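Long-range contact in beta-glucoside kinase (PDB 4HTL), which phosphorylates cellobiose with ATP to give cellobiose-6'-phosphate and may also regulate transcription of the cellobiose uptake operon: residues 108-120 with 273-287. Numbering follows the deposited sequence.
Sequences NCALLAEKWLGKG and TATHKNQAGLLGAVY
Trp116 and Tyr287 run alongside each other in opposing senses where helix 106-117 crosses helix 280-293. Tyr287 lays CD1 over one indole face near its rim, 3.3 Å from Trp116 CG; the five-membered ring and the tyrosine ring are inclined at 44°, an oblique pairing. Leu117 CG lies over the opposite indole face, toward its rim, and the carbonyl of Leu283 meets the indole edge at CZ3. Leu112 approaches Tyr287 at about a right angle, on the CD2 side of its ring.

At the crossing, glycine and alanine let the backbones close in: the axes of 108-117 and 280-287 pass 6.8 Å apart at 79°. Gly284 CA points a C-H at Cys109 O from 3.2 Å, and Ala113 CB sits 3.8 Å from Ala280 CB.

Near the C-terminal end of helix 106-117, Glu114 grips loop 274-279. Its chain bends at chi2 and brings the carboxylate across Thr275. OE2 takes the Thr275 N-H on its syn lone pair, 2.9 Å and nearly straight. OE1 accepts a hydrogen bond from Thr275 OG1 at 2.5 Å, on its syn side and 30° out of the carboxylate plane, and the Lys119 N-H on its anti lone pair; His276 ND1 in turn donates to Thr275 OG1. Lys119 runs extended past Thr275 CG2 to put NZ 2.8 Å from Thr273 O, while Glu272 forms a salt bridge with the same ammonium.

The contact joins helices beside the N-terminal sheet to the exit of strand 270-273 in the other sheet, bridging the two halves of this actin-like ATPase fold. Three donors on one buried carboxylate would favour its ionised form and fix its rotation, tying the helix end to the interdomain loop.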
ATOM      1  N   ASN A 108      10.756  -6.434  -7.967  1.00 16.01           N
ATOM      2  CA  ASN A 108      11.228  -5.104  -8.254  1.00 16.35           C
ATOM      3  C   ASN A 108      11.902  -5.019  -9.582  1.00 16.24           C
ATOM      4  O   ASN A 108      11.624  -4.086 -10.317  1.00 17.77           O
ATOM      5  CB  ASN A 108      12.156  -4.567  -7.174  1.00 17.33           C
ATOM      6  CG  ASN A 108      11.437  -4.323  -5.823  1.00 20.72           C
ATOM      7  OD1 ASN A 108      10.204  -4.335  -5.748  1.00 18.64           O
ATOM      8  ND2 ASN A 108      12.232  -4.129  -4.753  1.00 17.53           N
ATOM      9  N   CYS A 109      12.735  -6.007  -9.936  1.00 14.71           N
ATOM     10  CA  CYS A 109      13.384  -6.000 -11.246  1.00 16.49           C
ATOM     11  C   CYS A 109      12.340  -6.082 -12.379  1.00 15.09           C
ATOM     12  O   CYS A 109      12.412  -5.342 -13.347  1.00 17.43           O
ATOM     13  CB  CYS A 109      14.393  -7.140 -11.363  1.00 17.12           C
ATOM     14  SG  CYS A 109      15.914  -6.846 -10.462  1.00 19.14           S
ATOM     15  N   ALA A 110      11.323  -6.908 -12.227  1.00 15.05           N
ATOM     16  CA  ALA A 110      10.323  -7.029 -13.268  1.00 15.78           C
ATOM     17  C   ALA A 110       9.565  -5.720 -13.398  1.00 16.20           C
ATOM     18  O   ALA A 110       9.206  -5.333 -14.516  1.00 16.63           O
ATOM     19  CB  ALA A 110       9.345  -8.189 -13.014  1.00 18.73           C
ATOM     20  N   LEU A 111       9.342  -5.016 -12.288  1.00 16.64           N
ATOM     21  CA  LEU A 111       8.703  -3.714 -12.391  1.00 15.64           C
ATOM     22  C   LEU A 111       9.628  -2.730 -13.143  1.00 16.06           C
ATOM     23  O   LEU A 111       9.180  -1.968 -13.964  1.00 16.27           O
ATOM     24  CB  LEU A 111       8.360  -3.169 -11.030  1.00 15.13           C
ATOM     25  CG  LEU A 111       7.615  -1.823 -11.026  1.00 15.07           C
ATOM     26  CD1 LEU A 111       6.663  -1.720  -9.840  1.00 16.02           C
ATOM     27  CD2 LEU A 111       8.623  -0.651 -11.012  1.00 16.66           C
ATOM     28  N   LEU A 112      10.905  -2.757 -12.810  1.00 16.38           N
ATOM     29  CA  LEU A 112      11.871  -1.882 -13.457  1.00 17.18           C
ATOM     30  C   LEU A 112      11.939  -2.119 -14.963  1.00 17.43           C
ATOM     31  O   LEU A 112      12.105  -1.161 -15.713  1.00 19.90           O
ATOM     32  CB  LEU A 112      13.238  -1.995 -12.792  1.00 16.63           C
ATOM     33  CG  LEU A 112      13.375  -1.429 -11.356  1.00 17.48           C
ATOM     34  CD1 LEU A 112      14.755  -1.780 -10.780  1.00 18.34           C
ATOM     35  CD2 LEU A 112      13.030   0.053 -11.204  1.00 18.62           C
ATOM     36  N   ALA A 113      11.774  -3.368 -15.400  1.00 19.50           N
ATOM     37  CA  ALA A 113      11.693  -3.668 -16.829  1.00 16.89           C
ATOM     38  C   ALA A 113      10.479  -2.944 -17.449  1.00 18.59           C
ATOM     39  O   ALA A 113      10.567  -2.349 -18.559  1.00 16.65           O
ATOM     40  CB  ALA A 113      11.682  -5.162 -17.106  1.00 19.84           C
ATOM     41  N   GLU A 114       9.360  -2.996 -16.740  1.00 15.49           N
ATOM     42  CA  GLU A 114       8.152  -2.296 -17.181  1.00 16.19           C
ATOM     43  C   GLU A 114       8.359  -0.766 -17.316  1.00 16.03           C
ATOM     44  O   GLU A 114       7.897  -0.141 -18.298  1.00 17.30           O
ATOM     45  CB  GLU A 114       6.956  -2.632 -16.247  1.00 16.26           C
ATOM     46  CG  GLU A 114       5.596  -2.561 -16.948  1.00 15.06           C
ATOM     47  CD  GLU A 114       5.439  -3.596 -18.024  1.00 17.02           C
ATOM     48  OE1 GLU A 114       5.316  -3.232 -19.211  1.00 16.43           O
ATOM     49  OE2 GLU A 114       5.464  -4.765 -17.646  1.00 19.55           O
ATOM     50  N   LYS A 115       9.050  -0.191 -16.328  1.00 16.67           N
ATOM     51  CA  LYS A 115       9.396   1.242 -16.294  1.00 17.52           C
ATOM     52  C   LYS A 115      10.369   1.599 -17.448  1.00 17.26           C
ATOM     53  O   LYS A 115      10.245   2.642 -18.102  1.00 18.57           O
ATOM     54  CB  LYS A 115      10.014   1.634 -14.947  1.00 17.38           C
ATOM     55  CG  LYS A 115      10.555   3.054 -14.897  1.00 21.91           C
ATOM     56  CD  LYS A 115       9.406   4.062 -15.102  1.00 26.33           C
ATOM     57  CE  LYS A 115       9.740   5.544 -14.917  1.00 33.13           C
ATOM     58  NZ  LYS A 115       8.529   6.400 -15.238  1.00 26.75           N
ATOM     59  N   TRP A 116      11.357   0.743 -17.671  1.00 16.28           N
ATOM     60  CA  TRP A 116      12.440   1.035 -18.642  1.00 15.65           C
ATOM     61  C   TRP A 116      12.000   0.884 -20.064  1.00 16.82           C
ATOM     62  O   TRP A 116      12.121   1.801 -20.888  1.00 18.32           O
ATOM     63  CB  TRP A 116      13.603   0.086 -18.343  1.00 17.69           C
ATOM     64  CG  TRP A 116      14.849   0.319 -19.152  1.00 20.20           C
ATOM     65  CD1 TRP A 116      15.207   1.454 -19.887  1.00 20.35           C
ATOM     66  CD2 TRP A 116      15.939  -0.617 -19.349  1.00 20.80           C
ATOM     67  NE1 TRP A 116      16.422   1.270 -20.521  1.00 22.18           N
ATOM     68  CE2 TRP A 116      16.911   0.054 -20.231  1.00 19.83           C
ATOM     69  CE3 TRP A 116      16.190  -1.908 -18.927  1.00 20.79           C
ATOM     70  CZ2 TRP A 116      18.066  -0.566 -20.627  1.00 22.43           C
ATOM     71  CZ3 TRP A 116      17.362  -2.523 -19.334  1.00 24.69           C
ATOM     72  CH2 TRP A 116      18.301  -1.860 -20.136  1.00 25.14           C
ATOM     73  N   LEU A 117      11.435  -0.286 -20.362  1.00 16.67           N
ATOM     74  CA  LEU A 117      11.187  -0.733 -21.725  1.00 16.92           C
ATOM     75  C   LEU A 117       9.741  -1.088 -22.024  1.00 17.51           C
ATOM     76  O   LEU A 117       9.395  -1.356 -23.179  1.00 17.29           O
ATOM     77  CB  LEU A 117      12.053  -1.974 -22.010  1.00 18.54           C
ATOM     78  CG  LEU A 117      13.561  -1.729 -21.895  1.00 22.18           C
ATOM     79  CD1 LEU A 117      14.311  -3.076 -22.039  1.00 27.73           C
ATOM     80  CD2 LEU A 117      14.099  -0.666 -22.884  1.00 23.49           C
ATOM     81  N   GLY A 118       8.887  -1.079 -21.009  1.00 18.47           N
ATOM     82  CA  GLY A 118       7.562  -1.540 -21.177  1.00 16.90           C
ATOM     83  C   GLY A 118       6.530  -0.421 -21.118  1.00 17.26           C
ATOM     84  O   GLY A 118       6.733   0.625 -21.667  1.00 17.43           O
ATOM     85  N   LYS A 119       5.419  -0.695 -20.438  1.00 15.46           N
ATOM     86  CA  LYS A 119       4.205   0.170 -20.438  1.00 14.72           C
ATOM     87  C   LYS A 119       4.233   1.233 -19.365  1.00 15.95           C
ATOM     88  O   LYS A 119       3.327   2.060 -19.288  1.00 18.00           O
ATOM     89  CB  LYS A 119       2.952  -0.702 -20.258  1.00 16.25           C
ATOM     90  CG  LYS A 119       2.691  -1.686 -21.371  1.00 16.46           C
ATOM     91  CD  LYS A 119       1.501  -2.556 -21.044  1.00 14.34           C
ATOM     92  CE  LYS A 119       1.011  -3.380 -22.194  1.00 15.48           C
ATOM     93  NZ  LYS A 119      -0.193  -4.154 -21.751  1.00 15.56           N
ATOM     94  N   GLY A 120       5.278   1.222 -18.525  1.00 15.39           N
ATOM     95  CA  GLY A 120       5.327   2.199 -17.402  1.00 14.50           C
ATOM     96  C   GLY A 120       6.334   3.326 -17.621  1.00 14.61           C
ATOM     97  O   GLY A 120       6.706   4.025 -16.666  1.00 20.06           O
ATOM     98  N   THR A 273      -2.030  -6.335 -19.107  1.00 15.42           N
ATOM     99  CA  THR A 273      -0.933  -7.240 -18.905  1.00 14.46           C
ATOM    100  C   THR A 273       0.438  -6.569 -18.835  1.00 13.68           C
ATOM    101  O   THR A 273       0.690  -5.555 -19.477  1.00 17.92           O
ATOM    102  CB  THR A 273      -0.878  -8.328 -19.986  1.00 15.75           C
ATOM    103  OG1 THR A 273      -0.817  -7.712 -21.287  1.00 16.73           O
ATOM    104  CG2 THR A 273      -2.103  -9.293 -19.846  1.00 16.69           C
ATOM    105  N   ALA A 274       1.316  -7.164 -18.043  1.00 15.76           N
ATOM    106  CA  ALA A 274       2.731  -6.784 -17.991  1.00 15.02           C
ATOM    107  C   ALA A 274       3.376  -7.208 -19.310  1.00 16.80           C
ATOM    108  O   ALA A 274       2.882  -8.087 -19.971  1.00 19.41           O
ATOM    109  CB  ALA A 274       3.408  -7.530 -16.821  1.00 17.60           C
ATOM    110  N   THR A 275       4.499  -6.595 -19.657  1.00 16.02           N
ATOM    111  CA  THR A 275       5.256  -6.945 -20.846  1.00 15.73           C
ATOM    112  C   THR A 275       6.566  -7.683 -20.484  1.00 16.06           C
ATOM    113  O   THR A 275       6.998  -7.767 -19.327  1.00 18.32           O
ATOM    114  CB  THR A 275       5.580  -5.693 -21.674  1.00 15.63           C
ATOM    115  OG1 THR A 275       6.384  -4.793 -20.912  1.00 17.69           O
ATOM    116  CG2 THR A 275       4.312  -4.955 -22.187  1.00 17.78           C
ATOM    117  N   HIS A 276       7.253  -8.174 -21.511  1.00 17.68           N
ATOM    118  CA  HIS A 276       8.572  -8.810 -21.336  1.00 18.05           C
ATOM    119  C   HIS A 276       8.513  -9.951 -20.347  1.00 18.73           C
ATOM    120  O   HIS A 276       9.430 -10.111 -19.505  1.00 19.58           O
ATOM    121  CB  HIS A 276       9.641  -7.781 -20.927  1.00 16.22           C
ATOM    122  CG  HIS A 276       9.773  -6.632 -21.886  1.00 19.44           C
ATOM    123  ND1 HIS A 276       9.019  -5.509 -21.783  1.00 18.44           N
ATOM    124  CD2 HIS A 276      10.581  -6.467 -23.017  1.00 22.09           C
ATOM    125  CE1 HIS A 276       9.351  -4.653 -22.809  1.00 19.23           C
ATOM    126  NE2 HIS A 276      10.278  -5.256 -23.574  1.00 20.23           N
ATOM    127  N   LYS A 277       7.463 -10.765 -20.417  1.00 19.90           N
ATOM    128  CA  LYS A 277       7.292 -11.890 -19.505  1.00 20.59           C
ATOM    129  C   LYS A 277       8.575 -12.748 -19.380  1.00 18.91           C
ATOM    130  O   LYS A 277       8.958 -13.174 -18.283  1.00 23.56           O
ATOM    131  CB  LYS A 277       6.147 -12.809 -19.989  1.00 27.65           C
ATOM    132  CG  LYS A 277       6.126 -14.197 -19.339  1.00 34.03           C
ATOM    133  CD  LYS A 277       5.054 -15.114 -19.940  1.00 39.95           C
ATOM    134  CE  LYS A 277       3.725 -14.977 -19.225  1.00 43.28           C
ATOM    135  NZ  LYS A 277       3.654 -15.610 -17.852  1.00 60.59           N
ATOM    136  N   ASN A 278       9.214 -13.029 -20.527  1.00 20.79           N
ATOM    137  CA  ASN A 278      10.372 -13.928 -20.496  1.00 23.44           C
ATOM    138  C   ASN A 278      11.643 -13.333 -19.890  1.00 23.37           C
ATOM    139  O   ASN A 278      12.360 -13.996 -19.144  1.00 30.36           O
ATOM    140  CB  ASN A 278      10.582 -14.529 -21.891  1.00 25.24           C
ATOM    141  CG  ASN A 278       9.360 -15.335 -22.347  1.00 32.75           C
ATOM    142  OD1 ASN A 278       8.898 -16.319 -21.672  1.00 33.59           O
ATOM    143  ND2 ASN A 278       8.767 -14.884 -23.441  1.00 30.70           N
ATOM    144  N   GLN A 279      11.904 -12.067 -20.193  1.00 20.37           N
ATOM    145  CA  GLN A 279      13.168 -11.443 -19.870  1.00 20.06           C
ATOM    146  C   GLN A 279      13.106 -10.292 -18.854  1.00 17.94           C
ATOM    147  O   GLN A 279      14.138  -9.614 -18.621  1.00 20.59           O
ATOM    148  CB  GLN A 279      13.824 -11.002 -21.187  1.00 23.70           C
ATOM    149  CG  GLN A 279      14.087 -12.196 -22.124  1.00 27.24           C
ATOM    150  CD  GLN A 279      14.874 -11.864 -23.367  1.00 30.71           C
ATOM    151  OE1 GLN A 279      14.687 -10.808 -23.974  1.00 38.50           O
ATOM    152  NE2 GLN A 279      15.730 -12.792 -23.777  1.00 40.50           N
ATOM    153  N   ALA A 280      11.920  -9.997 -18.319  1.00 22.27           N
ATOM    154  CA  ALA A 280      11.776  -8.872 -17.369  1.00 20.25           C
ATOM    155  C   ALA A 280      12.771  -8.852 -16.213  1.00 19.99           C
ATOM    156  O   ALA A 280      13.314  -7.780 -15.888  1.00 18.72           O
ATOM    157  CB  ALA A 280      10.344  -8.701 -16.874  1.00 20.17           C
ATOM    158  N   GLY A 281      12.999  -9.999 -15.580  1.00 21.17           N
ATOM    159  CA  GLY A 281      13.972 -10.061 -14.478  1.00 20.75           C
ATOM    160  C   GLY A 281      15.359  -9.628 -14.934  1.00 19.88           C
ATOM    161  O   GLY A 281      15.989  -8.836 -14.265  1.00 20.89           O
ATOM    162  N   LEU A 282      15.845 -10.189 -16.057  1.00 21.43           N
ATOM    163  CA  LEU A 282      17.146  -9.832 -16.574  1.00 22.06           C
ATOM    164  C   LEU A 282      17.237  -8.365 -16.889  1.00 18.79           C
ATOM    165  O   LEU A 282      18.211  -7.677 -16.521  1.00 19.95           O
ATOM    166  CB  LEU A 282      17.475 -10.639 -17.852  1.00 23.04           C
ATOM    167  CG  LEU A 282      17.586 -12.158 -17.713  1.00 23.54           C
ATOM    168  CD1 LEU A 282      17.664 -12.793 -19.109  1.00 26.66           C
ATOM    169  CD2 LEU A 282      18.770 -12.551 -16.822  1.00 24.46           C
ATOM    170  N   LEU A 283      16.220  -7.873 -17.584  1.00 19.25           N
ATOM    171  CA  LEU A 283      16.238  -6.485 -18.036  1.00 19.76           C
ATOM    172  C   LEU A 283      16.146  -5.515 -16.850  1.00 18.84           C
ATOM    173  O   LEU A 283      16.894  -4.513 -16.786  1.00 19.15           O
ATOM    174  CB  LEU A 283      15.109  -6.257 -19.034  1.00 20.74           C
ATOM    175  CG  LEU A 283      15.204  -6.970 -20.373  1.00 19.98           C
ATOM    176  CD1 LEU A 283      13.834  -6.967 -21.078  1.00 22.82           C
ATOM    177  CD2 LEU A 283      16.307  -6.354 -21.232  1.00 22.72           C
ATOM    178  N   GLY A 284      15.321  -5.832 -15.877  1.00 19.80           N
ATOM    179  CA  GLY A 284      15.235  -4.953 -14.703  1.00 18.59           C
ATOM    180  C   GLY A 284      16.477  -4.955 -13.850  1.00 20.09           C
ATOM    181  O   GLY A 284      16.866  -3.915 -13.277  1.00 19.95           O
ATOM    182  N   ALA A 285      17.127  -6.117 -13.767  1.00 20.55           N
ATOM    183  CA  ALA A 285      18.391  -6.223 -13.030  1.00 18.99           C
ATOM    184  C   ALA A 285      19.385  -5.268 -13.685  1.00 22.15           C
ATOM    185  O   ALA A 285      20.103  -4.536 -13.005  1.00 20.46           O
ATOM    186  CB  ALA A 285      18.910  -7.661 -13.043  1.00 20.19           C
ATOM    187  N   VAL A 286      19.427  -5.289 -15.015  1.00 21.90           N
ATOM    188  CA  VAL A 286      20.278  -4.386 -15.767  1.00 21.93           C
ATOM    189  C   VAL A 286      19.962  -2.920 -15.527  1.00 22.53           C
ATOM    190  O   VAL A 286      20.871  -2.114 -15.290  1.00 25.11           O
ATOM    191  CB  VAL A 286      20.366  -4.773 -17.263  1.00 22.15           C
ATOM    192  CG1 VAL A 286      21.087  -3.682 -18.109  1.00 23.43           C
ATOM    193  CG2 VAL A 286      21.061  -6.135 -17.360  1.00 23.59           C
ATOM    194  N   TYR A 287      18.694  -2.562 -15.591  1.00 21.54           N
ATOM    195  CA  TYR A 287      18.302  -1.212 -15.261  1.00 21.78           C
ATOM    196  C   TYR A 287      18.818  -0.769 -13.903  1.00 22.29           C
ATOM    197  O   TYR A 287      19.405   0.326 -13.784  1.00 24.86           O
ATOM    198  CB  TYR A 287      16.799  -1.057 -15.356  1.00 22.23           C
ATOM    199  CG  TYR A 287      16.288   0.334 -15.164  1.00 21.62           C
ATOM    200  CD1 TYR A 287      16.152   1.201 -16.246  1.00 21.74           C
ATOM    201  CD2 TYR A 287      15.846   0.754 -13.932  1.00 27.10           C
ATOM    202  CE1 TYR A 287      15.634   2.462 -16.089  1.00 27.91           C
ATOM    203  CE2 TYR A 287      15.313   2.021 -13.771  1.00 28.96           C
ATOM    204  CZ  TYR A 287      15.223   2.867 -14.864  1.00 26.06           C
ATOM    205  OH  TYR A 287      14.685   4.127 -14.743  1.00 33.16           O
TER
HETATM  206  O   HOH W   1       1.200  -6.560 -22.163  1.00 34.03           O